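Local coordinates for BF1531-like N-terminal domain-containing protein (PDB 3SLR), which is of unknown function but pairs an FkbH-type N-terminal domain with a magnesium-binding phosphatase-like domain, and may act as a hydrolase on ester bonds, at residues K22-L36 / F75-K88. Residues are numbered along the deposited sequence; the frame is centred on the assembly and turned at random.
Sequences KLKVALLGDTATQLL and FEPDYTIIFHSTHK
K24 passes the F75 ring with CB and CG at CZ and CE over one face, while the backbone N of V25 lies at the ring's edge. Lysine suits this place because its long aliphatic chain meets the aromatic and its NZ still reaches E76 O in a weak bond. The F83 ring carries a water over the centre of one face; that water donates to D30 OD1 and F83 O. D30 OD2 meets the edge of the H84 imidazole, whose nitrogens bond to Y125 and E62, at CD2, the planes 45° apart. Between these ends, strands 22-29 and 79-83 run parallel, bonded from K24 O to F83 O. D78 extends the pairing: its OD2 takes K24 N at 2.7 Å, a nearly straight bond (172°) on the anti side of the carboxylate. Beyond the strands, D30 OD1 accepts S85 N and S85 OG, each at 3.0 Å, from opposite faces of its plane. The compact serine also caps helix 86-94, OG accepting K88 N. Branched V25 and L27 pack on I81 on one sheet face, which Y79 and F83 share, CG1 of V25 lying 3.5 Å from I81 CD1; helix 203-217 packs there on I81. Strand 79-83 is the middle and 22-29 the second strand of the FkbH N-terminal domain's five-stranded parallel sheet, with 50-55 beside 22-29 and 122-126 beside 79-83.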
loop_
_atom_site.group_PDB
_atom_site.type_symbol
_atom_site.label_atom_id
_atom_site.label_comp_id
_atom_site.label_asym_id
_atom_site.label_seq_id
_atom_site.Cartn_x
_atom_site.Cartn_y
_atom_site.Cartn_z
ATOM N N LYS A 22 -22.240 5.419 -1.331
ATOM C CA LYS A 22 -22.180 5.001 0.068
ATOM C C LYS A 22 -21.622 3.584 0.243
ATOM O O LYS A 22 -21.947 2.681 -0.526
ATOM C CB LYS A 22 -23.582 5.092 0.684
ATOM C CG LYS A 22 -23.598 5.454 2.163
ATOM C CD LYS A 22 -23.961 4.264 3.058
ATOM C CE LYS A 22 -25.402 3.807 2.856
ATOM N NZ LYS A 22 -25.481 2.425 2.275
ATOM N N LEU A 23 -20.779 3.390 1.258
ATOM C CA LEU A 23 -20.284 2.057 1.603
ATOM C C LEU A 23 -20.426 1.862 3.102
ATOM O O LEU A 23 -20.116 2.765 3.877
ATOM C CB LEU A 23 -18.810 1.892 1.210
ATOM C CG LEU A 23 -18.458 1.865 -0.273
ATOM C CD1 LEU A 23 -16.943 1.852 -0.452
ATOM C CD2 LEU A 23 -19.080 0.632 -0.901
ATOM N N LYS A 24 -20.906 0.693 3.510
ATOM C CA LYS A 24 -21.032 0.390 4.929
ATOM C C LYS A 24 -19.806 -0.394 5.375
ATOM O O LYS A 24 -19.561 -1.493 4.882
ATOM C CB LYS A 24 -22.315 -0.396 5.201
ATOM C CG LYS A 24 -23.572 0.446 5.017
ATOM C CD LYS A 24 -24.782 -0.404 4.656
ATOM C CE LYS A 24 -25.205 -1.278 5.795
ATOM N NZ LYS A 24 -26.347 -2.157 5.404
ATOM N N VAL A 25 -19.049 0.188 6.302
ATOM C CA VAL A 25 -17.802 -0.399 6.787
ATOM C C VAL A 25 -17.897 -0.683 8.286
ATOM O O VAL A 25 -18.145 0.225 9.086
ATOM C CB VAL A 25 -16.621 0.551 6.535
ATOM C CG1 VAL A 25 -15.312 -0.040 7.100
ATOM C CG2 VAL A 25 -16.482 0.843 5.045
ATOM N N ALA A 26 -17.728 -1.947 8.662
ATOM C CA ALA A 26 -17.634 -2.310 10.080
ATOM C C ALA A 26 -16.158 -2.392 10.494
ATOM O O ALA A 26 -15.320 -2.904 9.753
ATOM C CB ALA A 26 -18.320 -3.641 10.335
ATOM N N LEU A 27 -15.850 -1.879 11.677
ATOM C CA LEU A 27 -14.494 -1.960 12.208
ATOM C C LEU A 27 -14.545 -2.560 13.606
ATOM O O LEU A 27 -15.266 -2.068 14.480
ATOM C CB LEU A 27 -13.870 -0.567 12.264
ATOM C CG LEU A 27 -12.522 -0.441 12.970
ATOM C CD1 LEU A 27 -11.426 -1.217 12.219
ATOM C CD2 LEU A 27 -12.154 1.031 13.107
ATOM N N LEU A 28 -13.793 -3.638 13.809
ATOM C CA LEU A 28 -13.754 -4.321 15.100
ATOM C C LEU A 28 -12.300 -4.597 15.474
ATOM O O LEU A 28 -11.558 -5.189 14.690
ATOM C CB LEU A 28 -14.529 -5.642 15.030
ATOM C CG LEU A 28 -15.952 -5.605 14.460
ATOM C CD1 LEU A 28 -15.916 -5.754 12.943
ATOM C CD2 LEU A 28 -16.793 -6.711 15.058
ATOM N N GLY A 29 -11.895 -4.185 16.670
ATOM C CA GLY A 29 -10.508 -4.349 17.077
ATOM C C GLY A 29 -10.356 -4.711 18.536
ATOM O O GLY A 29 -11.315 -4.597 19.306
ATOM N N ASP A 30 -9.160 -5.159 18.920
ATOM C CA ASP A 30 -8.890 -5.480 20.325
ATOM C C ASP A 30 -8.054 -4.405 21.033
ATOM O O ASP A 30 -7.599 -4.592 22.165
ATOM C CB ASP A 30 -8.291 -6.888 20.501
ATOM C CG ASP A 30 -6.963 -7.088 19.755
ATOM O OD1 ASP A 30 -6.252 -6.111 19.445
ATOM O OD2 ASP A 30 -6.612 -8.256 19.504
ATOM N N THR A 31 -7.868 -3.276 20.360
ATOM C CA THR A 31 -7.341 -2.072 21.009
ATOM C C THR A 31 -8.344 -0.946 20.753
ATOM O O THR A 31 -9.356 -1.167 20.100
ATOM C CB THR A 31 -5.931 -1.693 20.511
ATOM O OG1 THR A 31 -5.936 -1.473 19.085
ATOM C CG2 THR A 31 -4.937 -2.803 20.862
ATOM N N ALA A 32 -8.086 0.252 21.268
ATOM C CA ALA A 32 -9.046 1.347 21.086
ATOM C C ALA A 32 -9.079 1.822 19.634
ATOM O O ALA A 32 -8.053 2.213 19.079
ATOM C CB ALA A 32 -8.734 2.497 22.022
ATOM N N THR A 33 -10.267 1.803 19.026
ATOM C CA THR A 33 -10.373 2.029 17.577
ATOM C C THR A 33 -10.983 3.370 17.158
ATOM O O THR A 33 -11.188 3.609 15.967
ATOM C CB THR A 33 -11.174 0.884 16.875
ATOM O OG1 THR A 33 -12.423 0.674 17.549
ATOM C CG2 THR A 33 -10.388 -0.409 16.881
ATOM N N GLN A 34 -11.259 4.257 18.111
ATOM C CA GLN A 34 -12.004 5.477 17.771
ATOM C C GLN A 34 -11.279 6.400 16.790
ATOM O O GLN A 34 -11.903 6.929 15.877
ATOM C CB GLN A 34 -12.441 6.250 19.019
ATOM C CG GLN A 34 -13.340 5.462 19.957
ATOM C CD GLN A 34 -12.563 4.643 20.983
ATOM O OE1 GLN A 34 -11.334 4.533 20.916
ATOM N NE2 GLN A 34 -13.283 4.079 21.954
ATOM N N LEU A 35 -9.972 6.591 16.966
ATOM C CA LEU A 35 -9.233 7.440 16.044
ATOM C C LEU A 35 -9.052 6.756 14.696
ATOM O O LEU A 35 -9.112 7.398 13.646
ATOM C CB LEU A 35 -7.879 7.837 16.628
ATOM C CG LEU A 35 -7.944 8.673 17.903
ATOM C CD1 LEU A 35 -6.557 9.207 18.241
ATOM C CD2 LEU A 35 -8.932 9.807 17.745
ATOM N N LEU A 36 -8.826 5.447 14.722
ATOM C CA LEU A 36 -8.685 4.692 13.480
ATOM C C LEU A 36 -9.984 4.751 12.674
ATOM O O LEU A 36 -9.965 4.877 11.448
ATOM C CB LEU A 36 -8.294 3.239 13.765
ATOM C CG LEU A 36 -8.097 2.294 12.573
ATOM C CD1 LEU A 36 -7.034 2.812 11.618
ATOM C CD2 LEU A 36 -7.756 0.891 13.062
ATOM N N PHE A 75 -25.920 -4.809 11.168
ATOM C CA PHE A 75 -25.393 -3.678 10.403
ATOM C C PHE A 75 -25.253 -4.000 8.907
ATOM O O PHE A 75 -25.303 -3.104 8.074
ATOM C CB PHE A 75 -24.036 -3.227 10.981
ATOM C CG PHE A 75 -23.408 -2.072 10.243
ATOM C CD1 PHE A 75 -24.025 -0.828 10.213
ATOM C CD2 PHE A 75 -22.182 -2.226 9.592
ATOM C CE1 PHE A 75 -23.454 0.234 9.534
ATOM C CE2 PHE A 75 -21.599 -1.159 8.911
ATOM C CZ PHE A 75 -22.233 0.070 8.882
ATOM N N GLU A 76 -25.072 -5.281 8.587
ATOM C CA GLU A 76 -24.915 -5.746 7.205
ATOM C C GLU A 76 -23.852 -4.963 6.427
ATOM O O GLU A 76 -24.150 -4.295 5.437
ATOM C CB GLU A 76 -26.256 -5.710 6.464
ATOM C CG GLU A 76 -27.295 -6.662 7.049
ATOM C CD GLU A 76 -28.656 -6.543 6.367
ATOM O OE1 GLU A 76 -28.871 -5.564 5.621
ATOM O OE2 GLU A 76 -29.510 -7.429 6.584
ATOM N N PRO A 77 -22.597 -5.049 6.874
ATOM C CA PRO A 77 -21.554 -4.228 6.255
ATOM C C PRO A 77 -21.185 -4.684 4.846
ATOM O O PRO A 77 -21.309 -5.869 4.504
ATOM C CB PRO A 77 -20.361 -4.415 7.207
ATOM C CG PRO A 77 -20.592 -5.775 7.828
ATOM C CD PRO A 77 -22.091 -5.860 7.993
ATOM N N ASP A 78 -20.737 -3.732 4.037
ATOM C CA ASP A 78 -20.125 -4.024 2.746
ATOM C C ASP A 78 -18.675 -4.476 2.941
ATOM O O ASP A 78 -18.180 -5.331 2.204
ATOM C CB ASP A 78 -20.160 -2.785 1.864
ATOM C CG ASP A 78 -21.569 -2.349 1.532
ATOM O OD1 ASP A 78 -22.346 -3.201 1.059
ATOM O OD2 ASP A 78 -21.893 -1.163 1.751
ATOM N N TYR A 79 -18.007 -3.893 3.934
ATOM C CA TYR A 79 -16.646 -4.297 4.304
ATOM C C TYR A 79 -16.558 -4.487 5.801
ATOM O O TYR A 79 -17.185 -3.752 6.555
ATOM C CB TYR A 79 -15.628 -3.245 3.861
ATOM C CG TYR A 79 -15.517 -3.147 2.366
ATOM C CD1 TYR A 79 -16.369 -2.334 1.641
ATOM C CD2 TYR A 79 -14.572 -3.892 1.674
ATOM C CE1 TYR A 79 -16.280 -2.255 0.256
ATOM C CE2 TYR A 79 -14.479 -3.824 0.297
ATOM C CZ TYR A 79 -15.332 -3.004 -0.404
ATOM O OH TYR A 79 -15.234 -2.934 -1.780
ATOM N N THR A 80 -15.776 -5.478 6.220
ATOM C CA THR A 80 -15.539 -5.754 7.634
ATOM C C THR A 80 -14.035 -5.698 7.877
ATOM O O THR A 80 -13.285 -6.511 7.355
ATOM C CB THR A 80 -16.078 -7.144 8.041
ATOM O OG1 THR A 80 -17.511 -7.148 7.938
ATOM C CG2 THR A 80 -15.695 -7.487 9.476
ATOM N N ILE A 81 -13.601 -4.716 8.646
ATOM C CA ILE A 81 -12.195 -4.550 8.955
ATOM C C ILE A 81 -11.955 -5.076 10.360
ATOM O O ILE A 81 -12.574 -4.614 11.326
ATOM C CB ILE A 81 -11.783 -3.069 8.891
ATOM C CG1 ILE A 81 -12.097 -2.484 7.514
ATOM C CG2 ILE A 81 -10.297 -2.905 9.251
ATOM C CD1 ILE A 81 -11.962 -0.989 7.467
ATOM N N ILE A 82 -11.071 -6.059 10.469
ATOM C CA ILE A 82 -10.705 -6.621 11.771
ATOM C C ILE A 82 -9.286 -6.190 12.116
ATOM O O ILE A 82 -8.358 -6.368 11.316
ATOM C CB ILE A 82 -10.733 -8.168 11.752
ATOM C CG1 ILE A 82 -12.072 -8.698 11.212
ATOM C CG2 ILE A 82 -10.397 -8.739 13.140
ATOM C CD1 ILE A 82 -13.262 -8.445 12.115
ATOM N N PHE A 83 -9.116 -5.638 13.311
ATOM C CA PHE A 83 -7.794 -5.261 13.791
ATOM C C PHE A 83 -7.460 -6.036 15.065
ATOM O O PHE A 83 -7.771 -5.591 16.172
ATOM C CB PHE A 83 -7.746 -3.751 14.064
ATOM C CG PHE A 83 -6.373 -3.237 14.404
ATOM C CD1 PHE A 83 -5.245 -4.029 14.210
ATOM C CD2 PHE A 83 -6.214 -1.949 14.904
ATOM C CE1 PHE A 83 -3.977 -3.545 14.516
ATOM C CE2 PHE A 83 -4.965 -1.449 15.202
ATOM C CZ PHE A 83 -3.833 -2.248 15.013
ATOM N N HIS A 84 -6.880 -7.221 14.890
ATOM C CA HIS A 84 -6.251 -7.972 15.974
ATOM C C HIS A 84 -4.796 -7.515 16.062
ATOM O O HIS A 84 -4.037 -7.671 15.103
ATOM C CB HIS A 84 -6.242 -9.464 15.641
ATOM C CG HIS A 84 -7.498 -10.191 16.004
ATOM N ND1 HIS A 84 -8.037 -11.176 15.205
ATOM C CD2 HIS A 84 -8.289 -10.124 17.103
ATOM C CE1 HIS A 84 -9.119 -11.666 15.781
ATOM N NE2 HIS A 84 -9.289 -11.049 16.938
ATOM N N SER A 85 -4.389 -6.981 17.204
ATOM C CA SER A 85 -3.037 -6.443 17.335
ATOM C C SER A 85 -2.039 -7.497 17.780
ATOM O O SER A 85 -2.368 -8.413 18.543
ATOM C CB SER A 85 -3.016 -5.277 18.328
ATOM O OG SER A 85 -3.329 -5.736 19.636
ATOM N N THR A 86 -0.803 -7.359 17.323
ATOM C CA THR A 86 0.253 -8.229 17.831
ATOM C C THR A 86 0.383 -8.064 19.339
ATOM O O THR A 86 0.605 -9.029 20.068
ATOM C CB THR A 86 1.604 -7.906 17.184
ATOM O OG1 THR A 86 1.473 -8.012 15.767
ATOM C CG2 THR A 86 2.693 -8.870 17.677
ATOM N N HIS A 87 0.247 -6.826 19.803
ATOM C CA HIS A 87 0.410 -6.515 21.214
ATOM C C HIS A 87 -0.516 -7.327 22.120
ATOM O O HIS A 87 -0.096 -7.833 23.166
ATOM C CB HIS A 87 0.201 -5.011 21.447
ATOM C CG HIS A 87 0.777 -4.522 22.738
ATOM N ND1 HIS A 87 2.011 -3.908 22.816
ATOM C CD2 HIS A 87 0.316 -4.605 24.010
ATOM C CE1 HIS A 87 2.273 -3.612 24.077
ATOM N NE2 HIS A 87 1.257 -4.017 24.822
ATOM N N LYS A 88 -1.777 -7.435 21.728
ATOM C CA LYS A 88 -2.760 -8.150 22.536
ATOM C C LYS A 88 -2.583 -9.664 22.410
ATOM O O LYS A 88 -2.826 -10.404 23.373
ATOM C CB LYS A 88 -4.190 -7.718 22.175
ATOM C CG LYS A 88 -4.488 -6.255 22.535
ATOM C CD LYS A 88 -4.464 -6.029 24.059
ATOM C CE LYS A 88 -4.581 -4.536 24.398
ATOM N NZ LYS A 88 -4.703 -4.309 25.881
HETATM O O HOH W 1 -4.674 -9.956 18.671
HETATM O O HOH W 2 -6.117 -3.810 17.865
#